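Transcriptional regulator, putative (Pseudomonas syringae pv. tomato, PDB 2R5F) is a putative SorC-family transcriptional regulator that probably binds DNA and, through a putative sugar-binding domain, a carbohydrate effector. Local coordinates at residues Gly191-Arg196 with Gly246-Val251. Residues are numbered along the deposited sequence; the frame is centred on the assembly and turned at random.
Sequences GDICLR and GGYLDV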
loop_
_atom_site.group_PDB
_atom_site.type_symbol
_atom_site.label_atom_id
_atom_site.label_comp_id
_atom_site.label_asym_id
_atom_site.label_seq_id
_atom_site.Cartn_x
_atom_site.Cartn_y
_atom_site.Cartn_z
ATOM N N GLY A 191 -4.820 13.757 1.548
ATOM C CA GLY A 191 -4.781 12.331 1.185
ATOM C C GLY A 191 -4.918 11.411 2.383
ATOM O O GLY A 191 -5.076 11.868 3.516
ATOM N N ASP A 192 -4.840 10.104 2.133
ATOM C CA ASP A 192 -4.982 9.107 3.192
ATOM C C ASP A 192 -4.197 7.859 2.854
ATOM O O ASP A 192 -4.017 7.505 1.679
ATOM C CB ASP A 192 -6.459 8.737 3.417
ATOM C CG ASP A 192 -6.980 7.711 2.395
ATOM O OD1 ASP A 192 -7.407 8.112 1.297
ATOM O OD2 ASP A 192 -6.999 6.503 2.697
ATOM N N ILE A 193 -3.719 7.212 3.914
ATOM C CA ILE A 193 -3.264 5.834 3.866
ATOM C C ILE A 193 -4.156 5.103 4.875
ATOM O O ILE A 193 -4.310 5.553 6.010
ATOM C CB ILE A 193 -1.783 5.675 4.253
ATOM C CG1 ILE A 193 -0.879 6.293 3.175
ATOM C CG2 ILE A 193 -1.482 4.198 4.458
ATOM C CD1 ILE A 193 0.588 6.438 3.532
ATOM N N CYS A 194 -4.773 4.015 4.421
ATOM C CA CYS A 194 -5.667 3.178 5.235
ATOM C C CYS A 194 -6.832 3.932 5.877
ATOM O O CYS A 194 -7.235 3.598 6.973
ATOM C CB CYS A 194 -4.892 2.411 6.311
ATOM S SG CYS A 194 -3.733 1.184 5.646
ATOM N N LEU A 195 -7.365 4.932 5.176
ATOM C CA LEU A 195 -8.392 5.814 5.709
ATOM C C LEU A 195 -7.858 6.642 6.883
ATOM O O LEU A 195 -8.619 7.208 7.653
ATOM C CB LEU A 195 -9.646 5.024 6.110
ATOM C CG LEU A 195 -10.963 5.458 5.463
ATOM C CD1 LEU A 195 -10.798 5.720 3.936
ATOM C CD2 LEU A 195 -12.023 4.413 5.723
ATOM N N ARG A 196 -6.538 6.729 7.005
ATOM C CA ARG A 196 -5.951 7.697 7.935
ATOM C C ARG A 196 -5.441 8.928 7.156
ATOM O O ARG A 196 -4.538 8.820 6.358
ATOM C CB ARG A 196 -4.836 7.035 8.755
ATOM C CG ARG A 196 -5.265 5.746 9.508
ATOM C CD ARG A 196 -6.284 6.080 10.591
ATOM N NE ARG A 196 -6.632 4.919 11.408
ATOM C CZ ARG A 196 -6.566 4.882 12.736
ATOM N NH1 ARG A 196 -6.175 5.946 13.428
ATOM N NH2 ARG A 196 -6.887 3.774 13.381
ATOM N N GLY A 246 5.734 12.916 5.154
ATOM C CA GLY A 246 5.437 12.374 6.499
ATOM C C GLY A 246 6.317 11.200 6.883
ATOM O O GLY A 246 6.258 10.694 8.013
ATOM N N GLY A 247 7.121 10.750 5.929
ATOM C CA GLY A 247 8.026 9.625 6.110
ATOM C C GLY A 247 7.373 8.261 6.182
ATOM O O GLY A 247 7.937 7.349 6.779
ATOM N N TYR A 248 6.198 8.100 5.573
ATOM C CA TYR A 248 5.446 6.859 5.730
ATOM C C TYR A 248 5.971 5.744 4.843
ATOM O O TYR A 248 5.862 4.585 5.188
ATOM C CB TYR A 248 3.926 7.063 5.554
ATOM C CG TYR A 248 3.361 8.084 6.522
ATOM C CD1 TYR A 248 3.338 7.848 7.903
ATOM C CD2 TYR A 248 2.891 9.308 6.059
ATOM C CE1 TYR A 248 2.827 8.798 8.785
ATOM C CE2 TYR A 248 2.389 10.259 6.923
ATOM C CZ TYR A 248 2.356 10.004 8.276
ATOM O OH TYR A 248 1.855 10.976 9.096
ATOM N N LEU A 249 6.591 6.102 3.729
ATOM C CA LEU A 249 7.022 5.134 2.742
ATOM C C LEU A 249 8.517 4.880 2.768
ATOM O O LEU A 249 9.320 5.793 2.984
ATOM C CB LEU A 249 6.619 5.630 1.342
ATOM C CG LEU A 249 5.151 6.000 1.158
ATOM C CD1 LEU A 249 4.930 6.496 -0.255
ATOM C CD2 LEU A 249 4.234 4.762 1.517
ATOM N N ASP A 250 8.878 3.625 2.536
ATOM C CA ASP A 250 10.249 3.200 2.335
ATOM C C ASP A 250 10.535 2.835 0.868
ATOM O O ASP A 250 11.655 2.971 0.396
ATOM C CB ASP A 250 10.532 2.019 3.257
ATOM C CG ASP A 250 10.391 2.400 4.723
ATOM O OD1 ASP A 250 11.272 3.155 5.201
ATOM O OD2 ASP A 250 9.392 1.986 5.376
ATOM N N VAL A 251 9.511 2.358 0.168
ATOM C CA VAL A 251 9.558 2.067 -1.254
ATOM C C VAL A 251 8.311 2.671 -1.879
ATOM O O VAL A 251 7.194 2.529 -1.363
ATOM C CB VAL A 251 9.612 0.525 -1.535
ATOM C CG1 VAL A 251 9.795 0.219 -3.062
ATOM C CG2 VAL A 251 10.715 -0.158 -0.684
#
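Ile193 reaches segment 246-251 with a single atom, its CD1, which lies 4.0 Å from CB of Tyr248 and 4.5 Å from CD2 of Leu249. The methyl thus sits at the root of the tyrosine side chain and meets its ring obliquely, while the leucine offers one branch end. Two torsions put it there: CG1 of Ile193 stands beside the backbone N (chi1 -69°), and the extended chi2 of 169° carries CD1 outward from the strand. No hydrogen bond joins the segments, and the 81 Å² they bury is apolar packing at one isoleucine tip. The Tyr248 ring carries Gly246 O over the centre of one face, 3.8 Å above its plane; the Tyr248 side chain also touches Leu218 and Leu221 of helix 218-222, and its hydroxyl is hydrogen-bonded to Gly202 O. Val158 and Ile160 of strand 155-162 pack against both Ile193 and Leu249, tying the two sides of the contact to one strand.

Behind Ile193 the chain reverses at once. A type I' turn from Ile193 to Arg196 is closed by Arg196 N on Ile193 O (2.7 Å) and by Ile193 N on Arg196 O (3.0 Å). Asp192 OD2 accepts a bent bond from Leu195 N at 3.0 Å, on the anti side and 23° out of the carboxylate plane, an Asx motif that ties Asp192 into the turn. Across the contact, Gly247, with positive phi, ends helix 237-245 in a Schellman motif just ahead of Tyr248. A beta-hairpin, 191-198, is here packed through its turn-proximal isoleucine against the helix-to-strand connection of a Rossmann-like alpha/beta domain.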